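Local coordinates for putative sugar ABC transport system, substrate-binding protein (Bordetella parapertussis, PDB 5IX8), which probably binds a sugar in the periplasm as the substrate-binding component of an ABC transport system, at residues L157-E160 against G161-V165; R179-S183 against L184-M188; Q192-L195 against M196-D200; A232-K235 against E236-A239. All coordinates share one frame; numbering follows the deposited sequence.

Contact 1. Residues L157-E160 against G161-V165; sequences LRYE and GFKEV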
# COMPACT_ATOMS: atom_id res chain seq x y z
N LEU A 157 0.57 -6.39 -10.11
CA LEU A 157 -0.36 -7.33 -9.51
C LEU A 157 -1.77 -6.75 -9.45
O LEU A 157 -2.75 -7.43 -9.77
CB LEU A 157 0.10 -7.74 -8.10
CG LEU A 157 1.46 -8.46 -8.04
CD1 LEU A 157 1.87 -8.67 -6.59
CD2 LEU A 157 1.44 -9.81 -8.76
N ARG A 158 -1.88 -5.48 -9.05
CA ARG A 158 -3.20 -4.84 -9.03
C ARG A 158 -3.82 -4.79 -10.41
O ARG A 158 -5.02 -5.05 -10.57
CB ARG A 158 -3.10 -3.44 -8.47
CG ARG A 158 -2.68 -3.48 -6.99
CD ARG A 158 -2.56 -2.09 -6.36
NE ARG A 158 -2.06 -2.26 -5.01
CZ ARG A 158 -2.07 -1.33 -4.05
NH1 ARG A 158 -2.62 -0.13 -4.27
NH2 ARG A 158 -1.55 -1.63 -2.87
N TYR A 159 -3.02 -4.43 -11.41
CA TYR A 159 -3.51 -4.43 -12.79
C TYR A 159 -3.97 -5.81 -13.22
O TYR A 159 -5.04 -5.97 -13.81
CB TYR A 159 -2.40 -3.92 -13.71
CG TYR A 159 -2.68 -4.14 -15.16
CD1 TYR A 159 -3.76 -3.55 -15.79
CD2 TYR A 159 -1.82 -4.96 -15.92
CE1 TYR A 159 -4.00 -3.78 -17.14
CE2 TYR A 159 -2.04 -5.16 -17.28
CZ TYR A 159 -3.13 -4.56 -17.88
OH TYR A 159 -3.35 -4.78 -19.22
N GLU A 160 -3.19 -6.84 -12.91
CA GLU A 160 -3.56 -8.20 -13.30
C GLU A 160 -4.89 -8.63 -12.67
O GLU A 160 -5.74 -9.23 -13.34
CB GLU A 160 -2.44 -9.18 -12.92
CG GLU A 160 -1.25 -9.08 -13.88
CD GLU A 160 0.01 -9.76 -13.35
OE1 GLU A 160 -0.05 -10.37 -12.26
OE2 GLU A 160 1.05 -9.67 -14.03
N GLY A 161 -5.07 -8.35 -11.37
CA GLY A 161 -6.33 -8.73 -10.73
C GLY A 161 -7.51 -7.97 -11.29
O GLY A 161 -8.57 -8.57 -11.54
N PHE A 162 -7.34 -6.66 -11.52
CA PHE A 162 -8.40 -5.85 -12.13
C PHE A 162 -8.75 -6.37 -13.52
O PHE A 162 -9.93 -6.56 -13.84
CB PHE A 162 -7.94 -4.38 -12.18
CG PHE A 162 -8.93 -3.47 -12.82
CD1 PHE A 162 -10.09 -3.12 -12.13
CD2 PHE A 162 -8.73 -2.97 -14.10
CE1 PHE A 162 -11.04 -2.30 -12.71
CE2 PHE A 162 -9.69 -2.16 -14.70
CZ PHE A 162 -10.83 -1.78 -13.97
N LYS A 163 -7.73 -6.63 -14.35
CA LYS A 163 -8.00 -7.05 -15.72
C LYS A 163 -8.74 -8.38 -15.78
O LYS A 163 -9.62 -8.58 -16.62
CB LYS A 163 -6.70 -7.13 -16.50
CG LYS A 163 -6.92 -7.57 -17.96
CD LYS A 163 -5.70 -7.32 -18.83
CE LYS A 163 -4.47 -7.96 -18.22
NZ LYS A 163 -3.27 -7.86 -19.14
N GLU A 164 -8.34 -9.33 -14.93
CA GLU A 164 -9.00 -10.64 -14.91
C GLU A 164 -10.49 -10.48 -14.66
O GLU A 164 -11.32 -10.98 -15.41
CB GLU A 164 -8.36 -11.52 -13.82
CG GLU A 164 -9.05 -12.88 -13.65
CD GLU A 164 -8.44 -13.68 -12.50
OE1 GLU A 164 -7.24 -13.99 -12.56
OE2 GLU A 164 -9.16 -14.01 -11.53
N VAL A 165 -10.85 -9.70 -13.63
CA VAL A 165 -12.25 -9.61 -13.26
C VAL A 165 -13.00 -8.72 -14.24
O VAL A 165 -14.12 -9.05 -14.66
CB VAL A 165 -12.37 -9.12 -11.81
CG1 VAL A 165 -13.81 -8.79 -11.47
CG2 VAL A 165 -11.81 -10.18 -10.86

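Contact 2. Residues R179-S183 against L184-M188; sequences RGEMS and LADGM. With EDO (1,2-ethanediol), chain E; EDO (1,2-ethanediol), chain F.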
# COMPACT_ATOMS: atom_id res chain seq x y z
N ARG A 179 4.70 3.53 -16.33
CA ARG A 179 5.64 4.64 -16.46
C ARG A 179 5.33 5.65 -15.38
O ARG A 179 4.24 5.64 -14.79
CB ARG A 179 5.52 5.31 -17.84
CG ARG A 179 4.09 5.85 -17.99
CD ARG A 179 3.78 6.34 -19.35
NE ARG A 179 4.46 7.60 -19.55
CZ ARG A 179 3.98 8.60 -20.27
NH1 ARG A 179 4.71 9.67 -20.42
NH2 ARG A 179 2.78 8.52 -20.85
N GLY A 180 6.29 6.53 -15.14
CA GLY A 180 6.15 7.58 -14.15
C GLY A 180 6.47 7.10 -12.76
O GLY A 180 7.07 6.04 -12.56
N GLU A 181 6.09 7.92 -11.77
CA GLU A 181 6.36 7.64 -10.37
C GLU A 181 5.09 7.71 -9.53
O GLU A 181 5.16 7.74 -8.30
CB GLU A 181 7.42 8.58 -9.78
CG GLU A 181 6.98 9.99 -9.80
CD GLU A 181 8.00 10.91 -9.18
OE1 GLU A 181 8.84 10.40 -8.39
OE2 GLU A 181 7.95 12.13 -9.47
N MSE A 182 3.94 7.68 -10.18
CA MSE A 182 2.64 7.59 -9.52
C MSE A 182 2.32 8.87 -8.72
O MSE A 182 1.62 8.84 -7.69
CB MSE A 182 2.56 6.34 -8.64
CG MSE A 182 2.84 5.07 -9.47
SE MSE A 182 2.40 3.42 -8.63
CE MSE A 182 3.64 3.62 -7.17
N SER A 183 2.81 10.01 -9.22
CA SER A 183 2.55 11.28 -8.58
C SER A 183 1.21 11.87 -9.01
O SER A 183 0.54 11.37 -9.93
CB SER A 183 3.67 12.25 -8.94
OG SER A 183 3.60 12.55 -10.34
N LEU A 184 0.79 12.93 -8.32
CA LEU A 184 -0.36 13.70 -8.79
C LEU A 184 -0.16 14.14 -10.22
O LEU A 184 -1.07 14.03 -11.06
CB LEU A 184 -0.57 14.95 -7.94
CG LEU A 184 -1.01 14.71 -6.51
CD1 LEU A 184 -0.90 16.02 -5.79
CD2 LEU A 184 -2.43 14.22 -6.55
N ALA A 185 1.02 14.69 -10.51
CA ALA A 185 1.28 15.21 -11.85
C ALA A 185 1.22 14.10 -12.88
O ALA A 185 0.72 14.33 -13.98
CB ALA A 185 2.65 15.89 -11.89
N ASP A 186 1.70 12.90 -12.54
CA ASP A 186 1.59 11.77 -13.47
C ASP A 186 0.14 11.41 -13.72
O ASP A 186 -0.24 11.13 -14.86
CB ASP A 186 2.27 10.52 -12.91
CG ASP A 186 3.77 10.61 -12.92
OD1 ASP A 186 4.35 11.33 -13.77
OD2 ASP A 186 4.36 9.95 -12.02
N GLY A 187 -0.68 11.36 -12.66
CA GLY A 187 -2.07 11.00 -12.85
C GLY A 187 -2.78 11.98 -13.75
O GLY A 187 -3.55 11.59 -14.65
N MSE A 188 -2.49 13.27 -13.56
CA MSE A 188 -3.12 14.29 -14.39
C MSE A 188 -2.67 14.15 -15.85
O MSE A 188 -3.49 14.09 -16.76
CB MSE A 188 -2.75 15.68 -13.84
CG MSE A 188 -3.02 16.76 -14.84
SE MSE A 188 -4.92 17.12 -14.91
CE MSE A 188 -4.52 18.55 -13.76
C1 EDO E . 7.25 9.48 -5.00
O1 EDO E . 7.95 8.95 -6.14
C2 EDO E . 5.87 9.98 -5.43
O2 EDO E . 5.05 8.85 -5.75
C1 EDO F . 9.06 6.87 -17.13
O1 EDO F . 9.03 6.14 -15.91
C2 EDO F . 10.04 6.18 -18.05
O2 EDO F . 9.44 4.98 -18.54

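Contact 3. Residues Q192-L195 against M196-D200; sequences QDLL and MRTPD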
# COMPACT_ATOMS: atom_id res chain seq x y z
N GLN A 192 -5.09 12.85 -18.75
CA GLN A 192 -5.47 13.83 -19.77
C GLN A 192 -5.18 13.29 -21.17
O GLN A 192 -6.00 13.41 -22.10
CB GLN A 192 -4.72 15.13 -19.51
CG GLN A 192 -5.06 16.24 -20.45
CD GLN A 192 -4.80 17.58 -19.81
OE1 GLN A 192 -3.65 18.00 -19.68
NE2 GLN A 192 -5.86 18.23 -19.35
N ASP A 193 -4.00 12.69 -21.34
CA ASP A 193 -3.63 12.10 -22.61
C ASP A 193 -4.56 10.94 -22.98
O ASP A 193 -5.07 10.87 -24.11
CB ASP A 193 -2.18 11.63 -22.47
CG ASP A 193 -1.65 10.99 -23.68
OD1 ASP A 193 -1.36 11.71 -24.65
OD2 ASP A 193 -1.47 9.75 -23.65
N LEU A 194 -4.83 10.04 -22.02
CA LEU A 194 -5.66 8.88 -22.37
C LEU A 194 -7.13 9.24 -22.56
O LEU A 194 -7.79 8.60 -23.39
CB LEU A 194 -5.51 7.76 -21.32
CG LEU A 194 -4.14 7.07 -21.50
CD1 LEU A 194 -3.69 6.40 -20.18
CD2 LEU A 194 -4.18 6.08 -22.68
N LEU A 195 -7.65 10.29 -21.88
CA LEU A 195 -9.03 10.71 -22.17
C LEU A 195 -9.16 11.21 -23.60
O LEU A 195 -10.16 10.95 -24.28
CB LEU A 195 -9.49 11.81 -21.20
CG LEU A 195 -9.81 11.36 -19.77
CD1 LEU A 195 -9.85 12.59 -18.88
CD2 LEU A 195 -11.12 10.59 -19.74
N MSE A 196 -8.16 11.95 -24.06
CA MSE A 196 -8.19 12.45 -25.43
C MSE A 196 -8.14 11.28 -26.42
O MSE A 196 -8.83 11.27 -27.44
CB MSE A 196 -7.02 13.42 -25.68
CG MSE A 196 -7.08 14.06 -27.07
SE MSE A 196 -5.71 15.39 -27.22
CE MSE A 196 -5.73 15.92 -25.34
N ARG A 197 -7.31 10.29 -26.11
CA ARG A 197 -7.11 9.15 -27.01
C ARG A 197 -8.22 8.12 -26.92
O ARG A 197 -8.31 7.24 -27.79
CB ARG A 197 -5.77 8.48 -26.68
CG ARG A 197 -4.59 9.39 -27.04
CD ARG A 197 -3.28 8.97 -26.31
NE ARG A 197 -2.92 7.60 -26.67
CZ ARG A 197 -2.09 6.83 -25.97
NH1 ARG A 197 -1.90 5.59 -26.36
NH2 ARG A 197 -1.46 7.30 -24.88
N THR A 198 -9.05 8.18 -25.87
CA THR A 198 -10.09 7.18 -25.62
C THR A 198 -11.41 7.93 -25.40
O THR A 198 -11.97 7.94 -24.30
CB THR A 198 -9.72 6.30 -24.43
OG1 THR A 198 -8.30 6.11 -24.39
CG2 THR A 198 -10.37 4.95 -24.54
N PRO A 199 -11.93 8.56 -26.44
CA PRO A 199 -13.10 9.44 -26.26
C PRO A 199 -14.32 8.73 -25.72
O PRO A 199 -15.21 9.39 -25.15
CB PRO A 199 -13.35 10.00 -27.66
CG PRO A 199 -12.68 8.98 -28.57
CD PRO A 199 -11.49 8.49 -27.85
N ASP A 200 -14.43 7.42 -25.89
CA ASP A 200 -15.62 6.72 -25.44
C ASP A 200 -15.46 6.09 -24.06
O ASP A 200 -16.40 5.47 -23.57
CB ASP A 200 -16.02 5.65 -26.48
CG ASP A 200 -16.39 6.25 -27.83
OD1 ASP A 200 -16.83 7.42 -27.89
OD2 ASP A 200 -16.24 5.55 -28.85

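Contact 4. Residues A232-K235 against E236-A239; sequences AMVK and ENEA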
# COMPACT_ATOMS: atom_id res chain seq x y z
N ALA A 232 -6.61 3.38 -1.51
CA ALA A 232 -6.04 4.06 -0.34
C ALA A 232 -6.72 5.40 -0.08
O ALA A 232 -6.50 6.38 -0.80
CB ALA A 232 -4.53 4.24 -0.47
N MSE A 233 -7.55 5.45 0.96
CA MSE A 233 -8.36 6.63 1.22
C MSE A 233 -7.58 7.83 1.70
O MSE A 233 -6.65 7.69 2.49
CB MSE A 233 -9.42 6.32 2.27
CG MSE A 233 -10.50 5.34 1.75
SE MSE A 233 -11.77 6.22 0.56
CE MSE A 233 -12.64 7.44 1.81
N VAL A 234 -8.03 9.00 1.25
CA VAL A 234 -7.75 10.26 1.92
C VAL A 234 -9.09 10.94 2.16
O VAL A 234 -10.08 10.65 1.49
CB VAL A 234 -6.81 11.17 1.10
CG1 VAL A 234 -5.43 10.53 0.94
CG2 VAL A 234 -7.41 11.42 -0.25
N LYS A 235 -9.11 11.87 3.13
CA LYS A 235 -10.36 12.53 3.52
C LYS A 235 -11.14 13.06 2.32
O LYS A 235 -12.37 12.91 2.25
CB LYS A 235 -10.04 13.67 4.49
CG LYS A 235 -11.25 14.51 4.91
CD LYS A 235 -12.22 13.70 5.77
CE LYS A 235 -13.62 14.34 5.82
NZ LYS A 235 -13.61 15.80 6.18
N GLU A 236 -10.45 13.71 1.38
CA GLU A 236 -11.13 14.33 0.25
C GLU A 236 -11.84 13.32 -0.64
O GLU A 236 -12.77 13.69 -1.38
CB GLU A 236 -10.13 15.17 -0.54
CG GLU A 236 -9.66 16.40 0.23
CD GLU A 236 -8.64 16.11 1.34
OE1 GLU A 236 -8.11 14.96 1.42
OE2 GLU A 236 -8.33 17.05 2.12
N ASN A 237 -11.44 12.04 -0.58
CA ASN A 237 -12.11 11.01 -1.37
C ASN A 237 -13.56 10.81 -0.93
O ASN A 237 -14.38 10.33 -1.72
CB ASN A 237 -11.41 9.67 -1.22
CG ASN A 237 -10.02 9.63 -1.85
OD1 ASN A 237 -9.21 8.82 -1.44
ND2 ASN A 237 -9.76 10.49 -2.83
N GLU A 238 -13.86 11.10 0.33
CA GLU A 238 -15.20 10.84 0.85
C GLU A 238 -16.25 11.60 0.06
O GLU A 238 -17.23 11.02 -0.39
CB GLU A 238 -15.27 11.18 2.34
CG GLU A 238 -14.29 10.33 3.18
CD GLU A 238 -14.13 10.84 4.62
OE1 GLU A 238 -15.03 11.58 5.08
OE2 GLU A 238 -13.12 10.50 5.29
N ALA A 239 -16.03 12.90 -0.15
CA ALA A 239 -16.99 13.70 -0.92
C ALA A 239 -17.03 13.24 -2.38
O ALA A 239 -18.11 13.22 -3.00
CB ALA A 239 -16.62 15.19 -0.82
O HOH W 1 -7.55 7.13 -3.15
O HOH W 2 -14.53 14.65 1.59

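Contact 1. Residues L157-E160 against G161-V165
K163 reaches back one helical turn to Y159. CB rests 3.4 Å from Y159 O, the same carbonyl that accepts the backbone bond from K163 N (2.8 Å). CG leaves anti to the backbone N (chi1 180°), and the chain stays extended to CD, which comes 3.5 Å from Y159 OH. There it bends, chi3 being 53°, and the turn lays CE beside the phenol, 3.7 Å from Y159 CZ. NZ ends the path with a hydrogen bond of 3.1 Å to Y159 OH, while passing obliquely by the ring at 3.5 Å from Y159 CE2. This i to i+4 pair lies on helix 154-168, the helix of the beta-alpha-beta unit that runs from strand 142-145 to strand 172-173. Y159 also touches A176 and V145 of strand 142-145, and K163 touches L173 of the outermost strand 172-173. One residue earlier, F162 N donates to R158 O at 3.0 Å; the F162 ring stacks with F205, whereas the R158 guanidinium turns elsewhere, to salt bridges with D122 and E252. E164 N closes the next turn on E160 O, and the carboxylates of E164 and E160 pair with K127 and R156 respectively.

Contact 2. Residues R179-S183 against L184-M188
A capping box opens helix 184-197: S183 at the N-cap and D186 three residues on exchange bonds between side chain and backbone. S183 OG accepts from D186 N at 2.9 Å, and in return S183 N donates to D186 OD2 at 3.2 Å along a nearly straight line (174°). The serine hydroxyl is placed for this by chi1 of 67°, which sets OG between its own backbone N and carbonyl carbon, facing the first turn. D186 does more than close the box. Its OD2 also takes a 2.7 Å bond from E181 N, and the two amides approach from opposite faces of the carboxylate, each about 35° out of its plane. One oxygen thus fastens the loop on both sides of M182 to the helix start, where the helix dipole and the donors would be expected to favour the charged carboxylate. The side chain of M182, a selenomethionine, is buried against W154, P155, L152 and L211. Beyond the cap, G187 N begins the regular backbone bonding by donating to S183 O. Beside E181, which touches A56, a 1,2-ethanediol, probably from the crystallisation liquor, bridges the peptide and side chain of that residue: its O2 bonds E181 O and its O1 meets E181 OE1, each at 2.8 Å.

Contact 3. Residues Q192-L195 against M196-D200
With CG of D193 anti to its own N (chi1 179°) and the R197 chain bent at chi3 (60°), the two charged ends are brought together one turn apart, near the C-terminal end of helix 184-197. The result is an i to i+4 salt bridge: R197 NH2 donates to D193 OD2 at 2.7 Å, the oxygen lying in the guanidinium plane and the nitrogen meeting it almost in line with the CG-OD2 bond. The two planes are nevertheless turned 57° against each other, and a single N-H makes the link. R197 CD also comes 3.3 Å from the same oxygen, D193 OD2. L194 supports the group from another direction, its CD2 sitting over one guanidinium face, off-centre, 3.7 Å from R197 NH2. L194 and L195 both also touch I144 of strand 142-145, against which the helix packs. The helix stops at T198, the first residue to leave helical backbone angles, and R224 bonds both L195 O and T198 O there. L194 O receives a weak bond from the T198 amide and a firmer one from the T198 hydroxyl, OG1 reaching that carbonyl oxygen at 2.7 Å.

Contact 4. Residues A232-K235 against E236-A239
N237 OD1 is approached by two partners: V234 N donates to it at 2.9 Å (N-H...O 164°), and a water lying between A232 O and OD1 is in bonding reach of both. The amide N-H arrives from well above the carboxamide plane, 52° out of it. The side chain is aimed back at the loop by chi1 of -68°, which puts CG beside its own backbone N, and V234 CG2 lies against the same group, 3.4 Å from N237 OD1. The backbone answers in the opposite direction, N237 N donating to V234 O at 2.8 Å. Side chain and main chain of one asparagine thereby hold both backbone polar atoms, N and O, of V234. M233, a selenomethionine bent at chi2 and chi3, folds back against N237; its SE stands 3.9 Å from N237 CB, and its CE reaches E238 CG at 3.6 Å. K235 crosses the E238 carboxylate with its methylenes, CE 3.2 Å from E238 OE1, but K235 NZ stays 4.6 Å from that oxygen, beyond a salt bridge; E238 OE2 bonds Y311 instead. This is a strand-to-helix turn in the parallel part of a periplasmic binding protein's mixed sheet, leading from strand 227-231 into helix 235-242, with A232 hydrogen-bonded to A250 of strand 246-250, N237 touching I213 of helix 209-221, and M233 and E238 packed on Y306 of helix 306-309.

Followed from the N terminus, the four contacts come in series, none crossing or enclosing another, and each closes only a turn of local chain. Contact 1 lies within helix 154-168, between strands 142-145 and 172-173. After the latter strand, contact 2 ties the incoming loop to the start of helix 184-197, and contact 3 finishes the same helix, their centres about 16 Å apart. The chain then passes through strand 201-205, helix 209-221 and strand 227-231 before contact 4 starts helix 235-242. All four therefore belong to the helices and loops around one mixed sheet, and helix 209-221 is touched by both contact 2 and contact 4.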